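Local coordinates for serine-threonine phosphatase 2C (Toxoplasma gondii, PDB 2I44), which probably removes phosphate from phosphoserine and phosphothreonine in proteins, as a metal-dependent phosphatase of the PP2C family that here carries bound calcium, at residues E297-E302 with D311-M316; I26-G31 with D38-C43; V260-T265 with A275-I280; G61-F66 with Q223-Q228. All blocks are in the same frame, centred on the assembly; numbering follows the deposited sequence.

Interaction 1 (E297-E302 with D311-M316); sequences EMTLAE and DNITAM. With CA (calcium ion), chain D.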
loop_
_atom_site.group_PDB
_atom_site.type_symbol
_atom_site.label_atom_id
_atom_site.label_comp_id
_atom_site.label_asym_id
_atom_site.label_seq_id
_atom_site.Cartn_x
_atom_site.Cartn_y
_atom_site.Cartn_z
ATOM N N GLU A 297 -10.527 8.379 -13.589
ATOM C CA GLU A 297 -11.395 9.352 -14.251
ATOM C C GLU A 297 -12.825 9.340 -13.699
ATOM O O GLU A 297 -13.437 10.395 -13.547
ATOM C CB GLU A 297 -11.380 9.124 -15.768
ATOM C CG GLU A 297 -9.960 9.119 -16.338
ATOM C CD GLU A 297 -9.906 9.286 -17.848
ATOM O OE1 GLU A 297 -10.720 8.650 -18.549
ATOM O OE2 GLU A 297 -9.035 10.047 -18.333
HETATM N N MSE A 298 -13.339 8.150 -13.388
HETATM C CA MSE A 298 -14.684 8.004 -12.830
HETATM C C MSE A 298 -14.756 8.701 -11.470
HETATM O O MSE A 298 -15.745 9.358 -11.151
HETATM C CB MSE A 298 -15.030 6.523 -12.642
HETATM C CG MSE A 298 -15.217 5.721 -13.922
HETATM SE SE MSE A 298 -16.928 5.997 -14.728
HETATM C CE MSE A 298 -17.864 4.491 -13.978
ATOM N N THR A 299 -13.702 8.539 -10.675
ATOM C CA THR A 299 -13.620 9.141 -9.352
ATOM C C THR A 299 -13.571 10.658 -9.454
ATOM O O THR A 299 -14.244 11.357 -8.696
ATOM C CB THR A 299 -12.364 8.639 -8.598
ATOM O OG1 THR A 299 -12.494 7.232 -8.361
ATOM C CG2 THR A 299 -12.195 9.366 -7.264
ATOM N N LEU A 300 -12.777 11.162 -10.395
ATOM C CA LEU A 300 -12.646 12.597 -10.603
ATOM C C LEU A 300 -13.963 13.219 -11.073
ATOM O O LEU A 300 -14.323 14.317 -10.649
ATOM C CB LEU A 300 -11.532 12.880 -11.615
ATOM C CG LEU A 300 -10.101 12.664 -11.109
ATOM C CD1 LEU A 300 -9.106 12.693 -12.262
ATOM C CD2 LEU A 300 -9.770 13.746 -10.098
ATOM N N ALA A 301 -14.680 12.515 -11.939
ATOM C CA ALA A 301 -15.955 13.010 -12.437
ATOM C C ALA A 301 -16.947 13.137 -11.281
ATOM O O ALA A 301 -17.648 14.138 -11.160
ATOM C CB ALA A 301 -16.504 12.063 -13.495
ATOM N N GLU A 302 -16.994 12.119 -10.428
ATOM C CA GLU A 302 -17.895 12.117 -9.282
ATOM C C GLU A 302 -17.568 13.261 -8.335
ATOM O O GLU A 302 -18.468 13.918 -7.800
ATOM C CB GLU A 302 -17.791 10.790 -8.531
ATOM C CG GLU A 302 -18.682 10.687 -7.298
ATOM C CD GLU A 302 -20.151 10.934 -7.613
ATOM O OE1 GLU A 302 -20.591 10.576 -8.727
ATOM O OE2 GLU A 302 -20.867 11.476 -6.747
ATOM N N ASP A 311 -8.531 14.610 -4.194
ATOM C CA ASP A 311 -7.231 14.311 -3.606
ATOM C C ASP A 311 -6.361 13.664 -4.685
ATOM O O ASP A 311 -6.849 13.399 -5.781
ATOM C CB ASP A 311 -7.426 13.341 -2.438
ATOM C CG ASP A 311 -6.120 12.952 -1.775
ATOM O OD1 ASP A 311 -5.150 13.739 -1.852
ATOM O OD2 ASP A 311 -6.065 11.864 -1.166
ATOM N N ASN A 312 -5.080 13.422 -4.404
ATOM C CA ASN A 312 -4.257 12.730 -5.397
ATOM C C ASN A 312 -4.975 11.380 -5.504
ATOM O O ASN A 312 -5.487 10.872 -4.498
ATOM C CB ASN A 312 -2.827 12.456 -4.897
ATOM C CG ASN A 312 -1.976 13.706 -4.775
ATOM O OD1 ASN A 312 -2.196 14.707 -5.459
ATOM N ND2 ASN A 312 -0.969 13.636 -3.917
ATOM N N ILE A 313 -5.018 10.803 -6.700
ATOM C CA ILE A 313 -5.676 9.518 -6.902
ATOM C C ILE A 313 -4.767 8.607 -7.705
ATOM O O ILE A 313 -4.268 8.988 -8.760
ATOM C CB ILE A 313 -7.008 9.660 -7.676
ATOM C CG1 ILE A 313 -7.866 10.767 -7.064
ATOM C CG2 ILE A 313 -7.772 8.335 -7.631
ATOM C CD1 ILE A 313 -9.135 11.064 -7.848
ATOM N N THR A 314 -4.554 7.403 -7.193
ATOM C CA THR A 314 -3.717 6.420 -7.859
ATOM C C THR A 314 -4.383 5.060 -7.782
ATOM O O THR A 314 -4.839 4.635 -6.713
ATOM C CB THR A 314 -2.324 6.340 -7.207
ATOM O OG1 THR A 314 -1.629 7.571 -7.434
ATOM C CG2 THR A 314 -1.508 5.192 -7.789
ATOM N N ALA A 315 -4.440 4.381 -8.921
ATOM C CA ALA A 315 -5.042 3.061 -8.984
ATOM C C ALA A 315 -4.161 2.122 -9.807
ATOM O O ALA A 315 -3.645 2.493 -10.857
ATOM C CB ALA A 315 -6.437 3.148 -9.594
HETATM N N MSE A 316 -3.976 0.912 -9.297
HETATM C CA MSE A 316 -3.182 -0.104 -9.966
HETATM C C MSE A 316 -4.105 -1.313 -10.029
HETATM O O MSE A 316 -4.528 -1.823 -8.995
HETATM C CB MSE A 316 -1.925 -0.432 -9.141
HETATM C CG MSE A 316 -0.985 -1.464 -9.774
HETATM SE SE MSE A 316 0.566 -1.891 -8.656
HETATM C CE MSE A 316 1.678 -0.386 -9.124
HETATM CA CA CA D . -4.436 10.662 -0.061
HETATM O O HOH W 1 -3.239 12.372 -0.269
HETATM O O HOH W 2 -4.020 9.891 -2.211
HETATM O O HOH W 3 -4.658 10.792 1.854
#

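Interaction 2 (I26-G31 with D38-C43); sequences IFTDIG and DRFTLC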
loop_
_atom_site.group_PDB
_atom_site.type_symbol
_atom_site.label_atom_id
_atom_site.label_comp_id
_atom_site.label_asym_id
_atom_site.label_seq_id
_atom_site.Cartn_x
_atom_site.Cartn_y
_atom_site.Cartn_z
ATOM N N ILE A 26 -1.749 0.924 -14.545
ATOM C CA ILE A 26 -1.525 1.853 -13.447
ATOM C C ILE A 26 -1.800 3.253 -13.953
ATOM O O ILE A 26 -1.293 3.642 -15.000
ATOM C CB ILE A 26 -0.060 1.814 -12.946
ATOM C CG1 ILE A 26 0.384 0.370 -12.701
ATOM C CG2 ILE A 26 0.070 2.614 -11.653
ATOM C CD1 ILE A 26 1.862 0.246 -12.378
ATOM N N PHE A 27 -2.598 4.007 -13.208
ATOM C CA PHE A 27 -2.917 5.376 -13.585
ATOM C C PHE A 27 -2.952 6.245 -12.338
ATOM O O PHE A 27 -3.396 5.808 -11.281
ATOM C CB PHE A 27 -4.272 5.449 -14.289
ATOM C CG PHE A 27 -4.509 6.751 -15.006
ATOM C CD1 PHE A 27 -3.970 6.968 -16.273
ATOM C CD2 PHE A 27 -5.237 7.773 -14.403
ATOM C CE1 PHE A 27 -4.154 8.188 -16.935
ATOM C CE2 PHE A 27 -5.429 8.999 -15.058
ATOM C CZ PHE A 27 -4.884 9.204 -16.324
ATOM N N THR A 28 -2.481 7.478 -12.468
ATOM C CA THR A 28 -2.465 8.402 -11.346
ATOM C C THR A 28 -2.864 9.796 -11.813
ATOM O O THR A 28 -2.768 10.118 -12.993
ATOM C CB THR A 28 -1.056 8.467 -10.702
ATOM O OG1 THR A 28 -1.113 9.250 -9.504
ATOM C CG2 THR A 28 -0.042 9.091 -11.672
ATOM N N ASP A 29 -3.315 10.624 -10.879
ATOM C CA ASP A 29 -3.710 11.985 -11.204
ATOM C C ASP A 29 -3.512 12.845 -9.971
ATOM O O ASP A 29 -3.755 12.401 -8.853
ATOM C CB ASP A 29 -5.173 12.026 -11.656
ATOM C CG ASP A 29 -5.532 13.335 -12.336
ATOM O OD1 ASP A 29 -5.512 14.386 -11.663
ATOM O OD2 ASP A 29 -5.825 13.310 -13.550
ATOM N N ILE A 30 -3.060 14.077 -10.179
ATOM C CA ILE A 30 -2.810 14.992 -9.076
ATOM C C ILE A 30 -4.100 15.496 -8.442
ATOM O O ILE A 30 -4.112 15.907 -7.281
ATOM C CB ILE A 30 -1.956 16.208 -9.534
ATOM C CG1 ILE A 30 -1.456 16.974 -8.307
ATOM C CG2 ILE A 30 -2.776 17.124 -10.450
ATOM C CD1 ILE A 30 -0.374 17.980 -8.617
ATOM N N GLY A 31 -5.186 15.450 -9.199
ATOM C CA GLY A 31 -6.450 15.922 -8.671
ATOM C C GLY A 31 -6.370 17.415 -8.422
ATOM O O GLY A 31 -5.803 18.155 -9.226
ATOM N N ASP A 38 1.467 10.875 -4.345
ATOM C CA ASP A 38 1.196 9.450 -4.489
ATOM C C ASP A 38 2.357 8.872 -5.294
ATOM O O ASP A 38 2.877 9.524 -6.208
ATOM C CB ASP A 38 -0.093 9.210 -5.285
ATOM C CG ASP A 38 -1.337 9.145 -4.415
ATOM O OD1 ASP A 38 -1.267 9.459 -3.206
ATOM O OD2 ASP A 38 -2.403 8.784 -4.968
ATOM N N ARG A 39 2.757 7.652 -4.959
ATOM C CA ARG A 39 3.828 6.965 -5.668
ATOM C C ARG A 39 3.444 5.492 -5.812
ATOM O O ARG A 39 2.484 5.030 -5.192
ATOM C CB ARG A 39 5.153 7.113 -4.913
ATOM C CG ARG A 39 5.719 8.535 -4.933
ATOM C CD ARG A 39 6.111 8.958 -6.351
ATOM N NE ARG A 39 6.789 10.254 -6.378
ATOM C CZ ARG A 39 6.189 11.435 -6.224
ATOM N NH1 ARG A 39 4.877 11.509 -6.033
ATOM N NH2 ARG A 39 6.909 12.549 -6.247
ATOM N N PHE A 40 4.181 4.752 -6.629
ATOM C CA PHE A 40 3.871 3.344 -6.823
ATOM C C PHE A 40 5.046 2.583 -7.418
ATOM O O PHE A 40 5.966 3.170 -7.994
ATOM C CB PHE A 40 2.638 3.203 -7.716
ATOM C CG PHE A 40 2.757 3.912 -9.035
ATOM C CD1 PHE A 40 3.518 3.372 -10.066
ATOM C CD2 PHE A 40 2.097 5.117 -9.254
ATOM C CE1 PHE A 40 3.616 4.013 -11.293
ATOM C CE2 PHE A 40 2.193 5.769 -10.483
ATOM C CZ PHE A 40 2.954 5.215 -11.504
ATOM N N THR A 41 4.990 1.264 -7.292
ATOM C CA THR A 41 6.057 0.411 -7.770
ATOM C C THR A 41 5.487 -0.911 -8.250
ATOM O O THR A 41 4.651 -1.511 -7.583
ATOM C CB THR A 41 7.072 0.149 -6.633
ATOM O OG1 THR A 41 7.675 1.391 -6.238
ATOM C CG2 THR A 41 8.151 -0.841 -7.078
ATOM N N LEU A 42 5.929 -1.350 -9.421
ATOM C CA LEU A 42 5.484 -2.617 -9.970
ATOM C C LEU A 42 6.688 -3.371 -10.519
ATOM O O LEU A 42 7.396 -2.870 -11.390
ATOM C CB LEU A 42 4.444 -2.394 -11.081
ATOM C CG LEU A 42 3.701 -3.639 -11.593
ATOM C CD1 LEU A 42 2.489 -3.224 -12.403
ATOM C CD2 LEU A 42 4.622 -4.495 -12.430
ATOM N N CYS A 43 6.927 -4.567 -9.990
ATOM C CA CYS A 43 8.034 -5.403 -10.452
ATOM C C CYS A 43 7.428 -6.637 -11.133
ATOM O O CYS A 43 7.079 -7.611 -10.473
ATOM C CB CYS A 43 8.906 -5.824 -9.269
ATOM S SG CYS A 43 10.442 -6.659 -9.744
HETATM O O HOH W 4 1.759 9.188 -8.594
#

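Interaction 3 (V260-T265 with A275-I280); sequences VMILAT and AQAVEI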
loop_
_atom_site.group_PDB
_atom_site.type_symbol
_atom_site.label_atom_id
_atom_site.label_comp_id
_atom_site.label_asym_id
_atom_site.label_seq_id
_atom_site.Cartn_x
_atom_site.Cartn_y
_atom_site.Cartn_z
ATOM N N VAL A 260 -9.699 -10.046 -10.038
ATOM C CA VAL A 260 -8.963 -8.798 -10.052
ATOM C C VAL A 260 -8.586 -8.270 -8.674
ATOM O O VAL A 260 -9.314 -8.439 -7.699
ATOM C CB VAL A 260 -9.778 -7.727 -10.813
ATOM C CG1 VAL A 260 -11.154 -7.575 -10.170
ATOM C CG2 VAL A 260 -9.034 -6.403 -10.833
HETATM N N MSE A 261 -7.416 -7.650 -8.606
HETATM C CA MSE A 261 -6.922 -7.058 -7.376
HETATM C C MSE A 261 -6.693 -5.593 -7.706
HETATM O O MSE A 261 -6.188 -5.266 -8.785
HETATM C CB MSE A 261 -5.616 -7.739 -6.948
HETATM C CG MSE A 261 -4.977 -7.159 -5.692
HETATM SE SE MSE A 261 -3.411 -8.174 -5.129
HETATM C CE MSE A 261 -4.165 -9.017 -3.568
ATOM N N ILE A 262 -7.081 -4.710 -6.793
ATOM C CA ILE A 262 -6.921 -3.279 -7.013
ATOM C C ILE A 262 -6.196 -2.628 -5.847
ATOM O O ILE A 262 -6.683 -2.642 -4.714
ATOM C CB ILE A 262 -8.295 -2.576 -7.179
ATOM C CG1 ILE A 262 -9.054 -3.172 -8.367
ATOM C CG2 ILE A 262 -8.094 -1.073 -7.371
ATOM C CD1 ILE A 262 -10.450 -2.603 -8.547
ATOM N N LEU A 263 -5.023 -2.073 -6.122
ATOM C CA LEU A 263 -4.269 -1.378 -5.091
ATOM C C LEU A 263 -4.506 0.101 -5.371
ATOM O O LEU A 263 -4.326 0.555 -6.503
ATOM C CB LEU A 263 -2.772 -1.704 -5.175
ATOM C CG LEU A 263 -2.341 -3.160 -4.946
ATOM C CD1 LEU A 263 -2.487 -3.955 -6.233
ATOM C CD2 LEU A 263 -0.888 -3.205 -4.468
ATOM N N ALA A 264 -4.921 0.850 -4.356
ATOM C CA ALA A 264 -5.190 2.268 -4.548
ATOM C C ALA A 264 -5.100 3.096 -3.267
ATOM O O ALA A 264 -5.201 2.573 -2.156
ATOM C CB ALA A 264 -6.570 2.436 -5.183
ATOM N N THR A 265 -4.907 4.398 -3.431
ATOM C CA THR A 265 -4.833 5.309 -2.294
ATOM C C THR A 265 -6.245 5.725 -1.890
ATOM O O THR A 265 -7.216 5.438 -2.611
ATOM C CB THR A 265 -4.014 6.566 -2.641
ATOM O OG1 THR A 265 -4.585 7.213 -3.781
ATOM C CG2 THR A 265 -2.583 6.189 -2.952
ATOM N N ALA A 275 -16.799 -2.879 -4.060
ATOM C CA ALA A 275 -17.641 -3.397 -5.139
ATOM C C ALA A 275 -17.711 -2.426 -6.321
ATOM O O ALA A 275 -17.653 -2.846 -7.476
ATOM C CB ALA A 275 -19.047 -3.698 -4.615
ATOM N N GLN A 276 -17.828 -1.131 -6.041
ATOM C CA GLN A 276 -17.889 -0.142 -7.118
ATOM C C GLN A 276 -16.599 -0.122 -7.930
ATOM O O GLN A 276 -16.626 -0.029 -9.160
ATOM C CB GLN A 276 -18.149 1.258 -6.557
ATOM C CG GLN A 276 -19.546 1.456 -5.984
ATOM C CD GLN A 276 -19.738 2.849 -5.420
ATOM O OE1 GLN A 276 -18.996 3.275 -4.543
ATOM N NE2 GLN A 276 -20.734 3.567 -5.924
ATOM N N ALA A 277 -15.466 -0.206 -7.245
ATOM C CA ALA A 277 -14.185 -0.189 -7.938
ATOM C C ALA A 277 -14.027 -1.427 -8.820
ATOM O O ALA A 277 -13.648 -1.325 -9.983
ATOM C CB ALA A 277 -13.040 -0.112 -6.928
ATOM N N VAL A 278 -14.327 -2.593 -8.271
ATOM C CA VAL A 278 -14.196 -3.824 -9.035
ATOM C C VAL A 278 -15.091 -3.795 -10.274
ATOM O O VAL A 278 -14.655 -4.144 -11.371
ATOM C CB VAL A 278 -14.548 -5.045 -8.173
ATOM C CG1 VAL A 278 -14.611 -6.291 -9.033
ATOM C CG2 VAL A 278 -13.505 -5.213 -7.082
ATOM N N GLU A 279 -16.336 -3.368 -10.096
ATOM C CA GLU A 279 -17.282 -3.285 -11.202
ATOM C C GLU A 279 -16.743 -2.387 -12.315
ATOM O O GLU A 279 -16.715 -2.789 -13.480
ATOM C CB GLU A 279 -18.625 -2.743 -10.713
ATOM C CG GLU A 279 -19.596 -2.420 -11.840
ATOM C CD GLU A 279 -20.986 -2.075 -11.337
ATOM O OE1 GLU A 279 -21.731 -3.005 -10.962
ATOM O OE2 GLU A 279 -21.329 -0.875 -11.309
ATOM N N ILE A 280 -16.315 -1.178 -11.950
ATOM C CA ILE A 280 -15.772 -0.230 -12.915
ATOM C C ILE A 280 -14.564 -0.828 -13.633
ATOM O O ILE A 280 -14.449 -0.733 -14.854
ATOM C CB ILE A 280 -15.345 1.085 -12.225
ATOM C CG1 ILE A 280 -16.576 1.798 -11.656
ATOM C CG2 ILE A 280 -14.624 1.998 -13.219
ATOM C CD1 ILE A 280 -16.249 3.056 -10.885
#

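Interaction 4 (G61-F66 with Q223-Q228); sequences GTVGDF and QPMQLQ. With CA (calcium ion), chain E.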
loop_
_atom_site.group_PDB
_atom_site.type_symbol
_atom_site.label_atom_id
_atom_site.label_comp_id
_atom_site.label_asym_id
_atom_site.label_seq_id
_atom_site.Cartn_x
_atom_site.Cartn_y
_atom_site.Cartn_z
ATOM N N GLY A 61 1.830 9.443 0.023
ATOM C CA GLY A 61 2.668 10.288 0.848
ATOM C C GLY A 61 1.914 11.472 1.416
ATOM O O GLY A 61 0.847 11.841 0.916
ATOM N N THR A 62 2.458 12.054 2.477
ATOM C CA THR A 62 1.869 13.222 3.113
ATOM C C THR A 62 2.996 14.035 3.765
ATOM O O THR A 62 3.986 13.469 4.233
ATOM C CB THR A 62 0.818 12.826 4.173
ATOM O OG1 THR A 62 0.295 14.003 4.795
ATOM C CG2 THR A 62 1.435 11.948 5.228
ATOM N N VAL A 63 2.817 15.352 3.803
ATOM C CA VAL A 63 3.807 16.285 4.334
ATOM C C VAL A 63 5.008 16.198 3.396
ATOM O O VAL A 63 6.111 15.837 3.801
ATOM C CB VAL A 63 4.258 15.932 5.778
ATOM C CG1 VAL A 63 5.115 17.056 6.332
ATOM C CG2 VAL A 63 3.045 15.701 6.677
ATOM N N GLY A 64 4.774 16.535 2.135
ATOM C CA GLY A 64 5.824 16.458 1.137
ATOM C C GLY A 64 5.817 15.071 0.520
ATOM O O GLY A 64 5.177 14.161 1.049
ATOM N N ASP A 65 6.520 14.899 -0.593
ATOM C CA ASP A 65 6.569 13.603 -1.258
ATOM C C ASP A 65 7.829 12.805 -0.915
ATOM O O ASP A 65 8.067 11.739 -1.477
ATOM C CB ASP A 65 6.485 13.779 -2.782
ATOM C CG ASP A 65 7.598 14.665 -3.343
ATOM O OD1 ASP A 65 8.668 14.780 -2.706
ATOM O OD2 ASP A 65 7.406 15.242 -4.438
ATOM N N PHE A 66 8.629 13.308 0.016
ATOM C CA PHE A 66 9.871 12.631 0.367
ATOM C C PHE A 66 9.749 11.151 0.730
ATOM O O PHE A 66 10.457 10.313 0.176
ATOM C CB PHE A 66 10.580 13.365 1.509
ATOM C CG PHE A 66 11.922 12.785 1.848
ATOM C CD1 PHE A 66 13.054 13.138 1.120
ATOM C CD2 PHE A 66 12.050 11.858 2.875
ATOM C CE1 PHE A 66 14.298 12.573 1.416
ATOM C CE2 PHE A 66 13.287 11.288 3.177
ATOM C CZ PHE A 66 14.412 11.648 2.444
ATOM N N GLN A 223 6.274 24.144 13.396
ATOM C CA GLN A 223 5.131 23.499 12.771
ATOM C C GLN A 223 5.099 21.980 12.939
ATOM O O GLN A 223 5.323 21.239 11.984
ATOM C CB GLN A 223 5.098 23.854 11.284
ATOM C CG GLN A 223 4.815 25.321 11.022
ATOM C CD GLN A 223 5.269 25.756 9.648
ATOM O OE1 GLN A 223 6.452 25.646 9.314
ATOM N NE2 GLN A 223 4.336 26.255 8.840
ATOM N N PRO A 224 4.823 21.500 14.164
ATOM C CA PRO A 224 4.763 20.055 14.409
ATOM C C PRO A 224 3.609 19.484 13.582
ATOM O O PRO A 224 2.593 20.156 13.388
ATOM C CB PRO A 224 4.509 19.974 15.916
ATOM C CG PRO A 224 3.696 21.206 16.178
ATOM C CD PRO A 224 4.442 22.251 15.373
HETATM N N MSE A 225 3.763 18.260 13.089
HETATM C CA MSE A 225 2.717 17.665 12.267
HETATM C C MSE A 225 1.987 16.496 12.908
HETATM O O MSE A 225 2.475 15.880 13.858
HETATM C CB MSE A 225 3.298 17.231 10.919
HETATM C CG MSE A 225 3.891 18.372 10.095
HETATM SE SE MSE A 225 2.536 19.629 9.458
HETATM C CE MSE A 225 2.915 21.114 10.617
ATOM N N GLN A 226 0.812 16.206 12.353
ATOM C CA GLN A 226 -0.066 15.132 12.806
ATOM C C GLN A 226 -0.484 14.265 11.621
ATOM O O GLN A 226 -0.408 14.687 10.475
ATOM C CB GLN A 226 -1.329 15.718 13.429
ATOM C CG GLN A 226 -1.101 16.571 14.654
ATOM C CD GLN A 226 -2.276 17.490 14.941
ATOM O OE1 GLN A 226 -2.557 18.421 14.174
ATOM N NE2 GLN A 226 -2.971 17.234 16.044
ATOM N N LEU A 227 -0.936 13.052 11.909
ATOM C CA LEU A 227 -1.376 12.137 10.865
ATOM C C LEU A 227 -2.708 11.531 11.267
ATOM O O LEU A 227 -3.025 11.432 12.453
ATOM C CB LEU A 227 -0.346 11.022 10.660
ATOM C CG LEU A 227 1.062 11.461 10.254
ATOM C CD1 LEU A 227 1.953 10.240 10.105
ATOM C CD2 LEU A 227 0.992 12.233 8.939
ATOM N N GLN A 228 -3.497 11.131 10.280
ATOM C CA GLN A 228 -4.784 10.527 10.574
ATOM C C GLN A 228 -4.766 9.006 10.454
ATOM O O GLN A 228 -5.806 8.362 10.425
ATOM C CB GLN A 228 -5.870 11.161 9.705
ATOM C CG GLN A 228 -6.184 12.572 10.170
ATOM C CD GLN A 228 -7.165 13.298 9.275
ATOM O OE1 GLN A 228 -6.944 13.435 8.072
ATOM N NE2 GLN A 228 -8.256 13.776 9.864
HETATM CA CA CA E . -1.245 12.139 0.309
HETATM O O HOH W 1 -3.239 12.372 -0.269
HETATM O O HOH W 5 -2.180 11.966 2.430
HETATM O O HOH W 6 -0.616 14.304 0.033
HETATM O O HOH W 7 -0.805 11.968 -1.837
#

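Interaction 1 (E297-E302 with D311-M316)
Ile-313 pushes one methyl group between two side chains of helix 291-305, and the apolar contact is made entirely by that methyl. Its CD1 lies 3.5 Å from CG2 of Thr-299 and 3.6 Å from CD2 of Leu-300. The isoleucine can reach this far because its longer branch is fully extended (chi2 174°). Thr-299 presents its methyl to the strand, while OG1 is hydrogen-bonded to the carbonyl O of Leu-295 one turn earlier, a common way for a threonine to satisfy its hydroxyl when it is buried in a helix. Leu-300 starts out along the flank of the helix and only its branched end swings in, running past Ile-313 in the opposite sense.

The contact joins an outer helical layer of the alpha-beta-beta-alpha sandwich of the PP2C fold to the sheet it covers: helix 291-305 packs on the outer face of the antiparallel sheet that holds strand 313-320.

The metal contacts begin two residues before Ile-313, where the strand has not yet started. Asp-311 OD2 binds a calcium ion at 2.3 Å. The other oxygen, OD1, stays off the metal and instead accepts a hydrogen bond of 2.8 Å from water 1, itself a ligand of the ion. Water 2, also on the calcium, donates to the carbonyl O of Asn-312 at 2.9 Å. With water 3 and the carboxylates of Asp-60 and Asp-266, the ion has six ligands.

Interaction 2 (I26-G31 with D38-C43)
The ring of Phe-40 turns one face to Ile-26, whose CG2 methyl stands almost over its centre, 3.7 Å from the centroid and 4° off the ring normal. In this CH-pi contact all six ring carbons lie at similar distances from one methyl. Phe-40 raises its ring into this place with CG set between the backbone N and the carbonyl carbon (chi1 55°). Thr-28, two residues along, meets the same ring at its edge, with CG2 near the ring plane and 4.2 Å from CE2. The other branch of Ile-26 points elsewhere: CD1 meets CD1 of Leu-42 at 3.5 Å, so the beta-branched residue serves two neighbours.

The strands run antiparallel (167°) but belong to different sheets, with axes 8.6 Å apart; their side chains therefore interleave across the middle of the PP2C beta sandwich. Toward Asp-38 the contact turns polar: Thr-28 OG1 is hydrogen-bonded to Thr-314 OG1, and water 4, 3.0 Å from Thr-28 OG1, donates to the carbonyl O of Asp-38 at 2.7 Å. The Asp-38 carboxylate lies close to a calcium ion; its OD2 is hydrogen-bonded to Thr-314 and Thr-265. The chemistry is consistent with apolar packing that yields to polar bonds toward Asp-38.

Interaction 3 (V260-T265 with A275-I280)
Ile-262 is the main bump of this contact, and the hollow that receives it is floored by the helix backbone at Ala-277 and Val-278. Its CD1 comes within 3.7 Å of the carbonyl O of Ala-277 and 3.9 Å of the backbone N of Val-278, so the methyl rests directly on the peptide group. One wall of the hollow is CB of Ala-277, 3.9 Å from CD1; the other is CG2 of Val-278, a little farther at 4.3 Å. Alanine suits the spot because a single methyl lets the isoleucine tip reach the main chain. The tip gets there on an extended branch, with chi2 at 176°.

The strand is part of the sheet formed with strands 313-320 and 159-166, and helix 274-286 is laid across its outer face in the PP2C sandwich, at 117° to the strand with axes 9.4 Å apart. Because side chains alternate along a strand, Val-260 and Ile-262 face the helix, whereas Leu-263 turns inward to Phe-56 and Val-58 of the facing sheet.

A second, shallower bump is Val-260, whose CG1 meets CG1 of Val-278 at 3.9 Å, the two side chains sliding past one another. Val-278 is also bordered by Leu-170 and Cys-172 of strand 169-174, two places away in the sheet, while Leu-295 of helix 291-305 touches both Ile-262 and Ala-277.

Interaction 4 (G61-F66 with Q223-Q228)
The carbonyl O of Gly-61, just ahead of the Thr-62 and Leu-227 contact, binds a calcium ion at 2.2 Å. Four waters hold the same ion: water 1 at 2.1 Å, and waters 5, 6 and 7. Asp-60 OD1 supplies the sixth ligand, so most of the shell is solvent. The ligand at Gly-61 is a main-chain oxygen and owes nothing to a side chain.

The next residue turns from the metal to the loop. Thr-62 meets Leu-227 by methyls, CG2 to CD2 at 3.7 Å. The threonine has OG1 anti to the backbone N (chi1 178°), which places CG2 on the side from which the leucine arrives; Leu-227 in turn brings its end nearer to Thr-62 on an extended branch. Tyr-229 also touches Thr-62.

In fold terms, the end of a central strand that carries metal ligands meets an irregular segment between helix 214-219 and strand 233-234. This segment probably belongs to the flap region that borders the active site in PP2C phosphatases, and its backbone is tied to strand 208-210 through Leu-227 and Ile-209.

Farther out, Val-63 CG1 lies 4.2 Å from CG of Met-225, modelled as selenomethionine. The valine takes left-handed backbone angles (phi 66°, psi 61°) as the chain leaves the strand, and its side chain faces Met-225. Gly-64 follows with positive phi, a conformation open to a residue with no CB to jam against the preceding carbonyl O, and leads the chain toward helix 66-80.

Interactions 1, 2 and 3 are buried and share one antiparallel sheet. Interactions 1 and 3 pack successive helices on its outer face through neighbouring strands, 313-320 and 258-264, joined by backbone bonds such as Met-316 N to Leu-263 O at 2.8 Å. Interaction 2 lies on the inner face, where that sheet meets the other, and it alone of the three uses an aromatic ring. Interaction 4 is partly buried and brings a loop to the end of a strand of the second sheet. The side-chain packing of interaction 3 is apolar and away from the calcium site, though its Thr-265 bonds to Asp-38 of interaction 2; interactions 1 and 4 each supply a calcium ligand and share water 1.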